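Long-range contacts in pectate lyase/Amb allergen (Acidovorax citrulli, PDB 4HWV), which probably cleaves pectate, the polygalacturonate of plant cell walls, as a secreted calcium-binding polysaccharide lyase of family 1: residues 163-168 with 191-196; 19-24 with 32-37. All coordinates share one frame; numbering follows the deposited sequence.

Contact 1: residues 163-168 with 191-196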
loop_
_atom_site.group_PDB
_atom_site.type_symbol
_atom_site.label_atom_id
_atom_site.label_comp_id
_atom_site.label_asym_id
_atom_site.label_seq_id
_atom_site.Cartn_x
_atom_site.Cartn_y
_atom_site.Cartn_z
ATOM N N VAL A 163 -11.804 12.025 21.350
ATOM C CA VAL A 163 -10.809 11.882 22.422
ATOM C C VAL A 163 -11.019 12.967 23.473
ATOM O O VAL A 163 -10.986 14.151 23.157
ATOM C CB VAL A 163 -9.368 11.966 21.868
ATOM C CG1 VAL A 163 -8.351 11.808 22.984
ATOM C CG2 VAL A 163 -9.162 10.893 20.794
ATOM N N PRO A 164 -11.263 12.571 24.729
ATOM C CA PRO A 164 -11.565 13.543 25.789
ATOM C C PRO A 164 -10.315 14.054 26.514
ATOM O O PRO A 164 -9.191 13.657 26.212
ATOM C CB PRO A 164 -12.421 12.715 26.756
ATOM C CG PRO A 164 -11.763 11.348 26.691
ATOM C CD PRO A 164 -11.385 11.180 25.214
ATOM N N ASP A 165 -10.526 14.938 27.485
ATOM C CA ASP A 165 -9.447 15.531 28.274
ATOM C C ASP A 165 -8.582 14.487 28.947
ATOM O O ASP A 165 -9.042 13.394 29.300
ATOM C CB ASP A 165 -10.017 16.403 29.397
ATOM C CG ASP A 165 -10.988 17.447 28.884
ATOM O OD1 ASP A 165 -12.096 17.064 28.447
ATOM O OD2 ASP A 165 -10.649 18.646 28.914
ATOM N N ASN A 166 -7.327 14.862 29.173
ATOM C CA ASN A 166 -6.456 14.103 30.062
ATOM C C ASN A 166 -6.288 12.665 29.600
ATOM O O ASN A 166 -6.416 11.720 30.371
ATOM C CB ASN A 166 -6.954 14.168 31.510
ATOM C CG ASN A 166 -7.124 15.587 32.001
ATOM O OD1 ASN A 166 -6.222 16.406 31.874
ATOM N ND2 ASN A 166 -8.287 15.881 32.569
ATOM N N THR A 167 -5.973 12.516 28.318
ATOM C CA THR A 167 -5.864 11.202 27.715
ATOM C C THR A 167 -4.485 10.979 27.147
ATOM O O THR A 167 -3.971 11.829 26.407
ATOM C CB THR A 167 -6.885 11.060 26.569
ATOM O OG1 THR A 167 -8.203 11.234 27.100
ATOM C CG2 THR A 167 -6.791 9.679 25.904
ATOM N N SER A 168 -3.904 9.829 27.468
ATOM C CA SER A 168 -2.729 9.330 26.762
ATOM C C SER A 168 -3.073 8.105 25.934
ATOM O O SER A 168 -3.694 7.166 26.448
ATOM C CB SER A 168 -1.623 8.956 27.747
ATOM O OG SER A 168 -1.147 10.127 28.391
ATOM N N PRO A 191 -15.125 20.996 24.157
ATOM C CA PRO A 191 -13.689 21.133 23.920
ATOM C C PRO A 191 -12.919 20.464 25.041
ATOM O O PRO A 191 -13.456 20.242 26.135
ATOM C CB PRO A 191 -13.479 22.648 23.944
ATOM C CG PRO A 191 -14.801 23.210 23.596
ATOM C CD PRO A 191 -15.789 22.305 24.264
ATOM N N VAL A 192 -11.667 20.143 24.772
ATOM C CA VAL A 192 -10.860 19.347 25.676
ATOM C C VAL A 192 -9.465 19.941 25.817
ATOM O O VAL A 192 -9.049 20.798 25.039
ATOM C CB VAL A 192 -10.708 17.884 25.161
ATOM C CG1 VAL A 192 -12.087 17.233 25.005
ATOM C CG2 VAL A 192 -9.923 17.853 23.844
ATOM N N ALA A 193 -8.722 19.446 26.791
ATOM C CA ALA A 193 -7.326 19.815 26.938
ATOM C C ALA A 193 -6.528 18.614 27.393
ATOM O O ALA A 193 -7.070 17.691 28.014
ATOM C CB ALA A 193 -7.164 20.941 27.961
ATOM N N ASN A 194 -5.230 18.653 27.100
ATOM C CA ASN A 194 -4.231 17.813 27.763
ATOM C C ASN A 194 -4.212 16.369 27.238
ATOM O O ASN A 194 -4.678 15.434 27.903
ATOM C CB ASN A 194 -4.390 17.864 29.280
ATOM C CG ASN A 194 -3.203 17.268 29.972
ATOM O OD1 ASN A 194 -2.074 17.359 29.458
ATOM N ND2 ASN A 194 -3.424 16.662 31.147
ATOM N N ILE A 195 -3.666 16.196 26.034
ATOM C CA ILE A 195 -3.684 14.907 25.337
ATOM C C ILE A 195 -2.279 14.575 24.850
ATOM O O ILE A 195 -1.578 15.450 24.319
ATOM C CB ILE A 195 -4.680 14.939 24.156
ATOM C CG1 ILE A 195 -6.120 15.006 24.684
ATOM C CG2 ILE A 195 -4.485 13.724 23.243
ATOM C CD1 ILE A 195 -7.156 15.402 23.623
ATOM N N VAL A 196 -1.854 13.322 25.077
ATOM C CA VAL A 196 -0.551 12.837 24.641
ATOM C C VAL A 196 -0.775 11.600 23.769
ATOM O O VAL A 196 -1.545 10.701 24.138
ATOM C CB VAL A 196 0.330 12.477 25.853
ATOM C CG1 VAL A 196 1.578 11.688 25.401
ATOM C CG2 VAL A 196 0.697 13.734 26.643
HETATM O O HOH W 1 -12.417 20.675 28.802
#

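Contact 2: residues 19-24 with 32-37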
loop_
_atom_site.group_PDB
_atom_site.type_symbol
_atom_site.label_atom_id
_atom_site.label_comp_id
_atom_site.label_asym_id
_atom_site.label_seq_id
_atom_site.Cartn_x
_atom_site.Cartn_y
_atom_site.Cartn_z
ATOM N N ASP A 19 5.823 6.232 29.384
ATOM C CA ASP A 19 4.880 7.158 29.998
ATOM C C ASP A 19 4.581 8.346 29.095
ATOM O O ASP A 19 4.797 8.272 27.889
ATOM C CB ASP A 19 5.362 7.591 31.389
ATOM C CG ASP A 19 6.676 8.357 31.357
ATOM O OD1 ASP A 19 7.149 8.738 30.276
ATOM O OD2 ASP A 19 7.218 8.602 32.429
ATOM N N SER A 20 4.072 9.429 29.682
ATOM C CA SER A 20 3.505 10.517 28.906
ATOM C C SER A 20 4.263 11.816 29.066
ATOM O O SER A 20 3.792 12.847 28.587
ATOM C CB SER A 20 2.036 10.732 29.267
ATOM O OG SER A 20 1.285 9.537 29.041
ATOM N N LEU A 21 5.427 11.770 29.715
ATOM C CA LEU A 21 6.206 12.976 29.973
ATOM C C LEU A 21 7.210 13.260 28.866
ATOM O O LEU A 21 7.696 12.339 28.189
ATOM C CB LEU A 21 6.951 12.838 31.290
ATOM C CG LEU A 21 5.975 12.670 32.440
ATOM C CD1 LEU A 21 6.750 12.467 33.727
ATOM C CD2 LEU A 21 5.062 13.874 32.548
ATOM N N GLY A 22 7.496 14.546 28.679
ATOM C CA GLY A 22 8.514 14.968 27.738
ATOM C C GLY A 22 8.085 16.050 26.773
ATOM O O GLY A 22 8.886 16.473 25.940
ATOM N N ALA A 23 6.841 16.515 26.864
ATOM C CA ALA A 23 6.368 17.553 25.951
ATOM C C ALA A 23 7.294 18.762 25.939
ATOM O O ALA A 23 7.789 19.210 26.968
ATOM C CB ALA A 23 4.938 17.963 26.307
ATOM N N THR A 24 7.540 19.252 24.734
ATOM C CA THR A 24 8.367 20.419 24.478
ATOM C C THR A 24 7.567 21.399 23.625
ATOM O O THR A 24 6.426 21.112 23.245
ATOM C CB THR A 24 9.601 19.994 23.664
ATOM O OG1 THR A 24 9.155 19.184 22.570
ATOM C CG2 THR A 24 10.599 19.224 24.518
ATOM N N PRO A 32 1.646 22.564 31.647
ATOM C CA PRO A 32 2.341 21.650 30.731
ATOM C C PRO A 32 1.477 20.445 30.364
ATOM O O PRO A 32 0.656 19.996 31.158
ATOM C CB PRO A 32 3.580 21.226 31.528
ATOM C CG PRO A 32 3.716 22.251 32.623
ATOM C CD PRO A 32 2.304 22.636 32.962
ATOM N N THR A 33 1.647 19.943 29.151
ATOM C CA THR A 33 0.883 18.785 28.692
ATOM C C THR A 33 1.409 17.522 29.357
ATOM O O THR A 33 2.622 17.263 29.327
ATOM C CB THR A 33 1.006 18.639 27.162
ATOM O OG1 THR A 33 0.459 19.801 26.542
ATOM C CG2 THR A 33 0.227 17.433 26.674
ATOM N N THR A 34 0.507 16.759 29.974
ATOM C CA THR A 34 0.843 15.478 30.606
ATOM C C THR A 34 -0.092 14.334 30.178
ATOM O O THR A 34 0.118 13.185 30.578
ATOM C CB THR A 34 0.754 15.571 32.139
ATOM O OG1 THR A 34 -0.567 15.991 32.492
ATOM C CG2 THR A 34 1.800 16.547 32.698
ATOM N N GLY A 35 -1.138 14.633 29.401
ATOM C CA GLY A 35 -2.082 13.599 29.015
ATOM C C GLY A 35 -2.684 12.931 30.238
ATOM O O GLY A 35 -3.162 13.604 31.150
ATOM N N GLY A 36 -2.646 11.605 30.259
ATOM C CA GLY A 36 -3.170 10.846 31.379
ATOM C C GLY A 36 -2.136 10.444 32.413
ATOM O O GLY A 36 -2.412 9.544 33.225
ATOM N N GLN A 37 -0.962 11.091 32.419
ATOM C CA GLN A 37 0.050 10.754 33.420
ATOM C C GLN A 37 -0.563 10.756 34.821
ATOM O O GLN A 37 -1.276 11.694 35.192
ATOM C CB GLN A 37 1.189 11.766 33.362
ATOM C CG GLN A 37 2.423 11.404 34.216
ATOM C CD GLN A 37 3.312 10.334 33.592
ATOM O OE1 GLN A 37 3.161 9.947 32.434
ATOM N NE2 GLN A 37 4.245 9.835 34.379
HETATM O O HOH W 2 6.060 7.137 34.457
HETATM O O HOH W 3 4.586 15.523 28.413
HETATM O O HOH W 4 1.526 8.079 31.262
#

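Contact 1: residues 163-168 with 191-196
Residues T167 and S168 pair in parallel with I195 and V196, their CA atoms 4.9 Å apart for T167 and I195 and 4.6 Å for S168 and V196. These short segments lie on adjacent turns of the right-handed parallel beta-helix of family 1 lyases. T167 turns both its N and its O to 191-196: its O accepts from V196 N at 2.9 Å and its N donates to N194 O at 3.2 Å. One step earlier, N166 N donates to A193 O at 3.1 Å, carrying the pairing into the bend.

N166 and N194 both have positive phi and sit one above the other where the chain turns. N194 has CG anti to its backbone N (chi1 -167°), which lifts the amide toward N166: ND2 to OD1 is 2.9 Å, with a nearly straight N-H...O angle of 168°, on a lone pair of N166 OD1. The amide planes stand 75° apart. N166 ND2 continues to K76 O, and N194 OD1 faces the 32-37 loop, bonded to T34 N. Beside the bend, D165 OD2 takes A193 N at 3.0 Å from above the carboxylate plane; a water also links OD2 to P191 O. In the buried interior V163 CG1 meets I195 CD1 at 3.8 Å, and L185 touches both side chains.

Two asparagine amides joined turn to turn recall the asparagine stacks of parallel beta-helices. Each amide both gives and receives, which should fix its rotation at the positive-phi positions where the regular bridges give way to side-chain bonds, while D165 supplies the acceptor that A193 N needs there.

Contact 2: residues 19-24 with 32-37
Q37 reaches back with its amide to S20 and L21, from the end of a type II' beta turn that runs T34 to Q37. The turn is closed by Q37 N donating to T34 O, and it belongs to an N-terminal loop laid over the outside of the beta-helix. A bend at chi2 of Q37 (77°) swings the amide round to the 19-21 backbone. There OE1 accepts from S20 N at 2.9 Å, with an N-H...O angle of 151° and the donor tilted slightly from the carbonyl plane.

The amide's flat face is met by L21. Its CG lies squarely above Q37 CD at 3.7 Å and CD1 lies 3.7 Å from NE2, the two side chains crossing at about a right angle. D19 comes to the amide's edge instead: its CB is 3.4 Å from OE1, and its carboxylate is turned 75° against the amide plane. D19 OD2 and Q37 NE2 are bridged by a water, and OD2 also accepts from M1 N. A second water donates to OE1 at 2.7 Å and bonds to S20 OG. OE1 is thus gripped twice, by S20 N and by this water; S20 OG also bonds to S168 OG.

At the far end A23 CB lies against T33, 4.1 Å from T33 CB, and both side chains touch W238 of strand 237-240, while T33 OG1 bonds to A27 O.

No direct backbone bond joins the two segments here; a single water donates to S20 O and to T33 O, 2.8 Å from each, and accepts from A23 N at 2.9 Å.

Overall arrangement
Contact 2 comes earlier in the chain and lies against contact 1, their centres about 11 Å apart. The loop of 32-37 meets the beta-helix at the asparagine bend: the bond from T34 N to N194 OD1 spans 2.7 Å, and V196 CG2 packs 3.4 Å from G35 N. Alongside, the hydroxyl bond between S168 OG and S20 OG measures 2.6 Å. Contact 1 thus offers the polar groups on which the N-terminal loop is seated. The calcium site of D227, D278 and D282 is elsewhere: the side chain of V163 is about 12 Å from that of D227, and contact 2 lies away from that site.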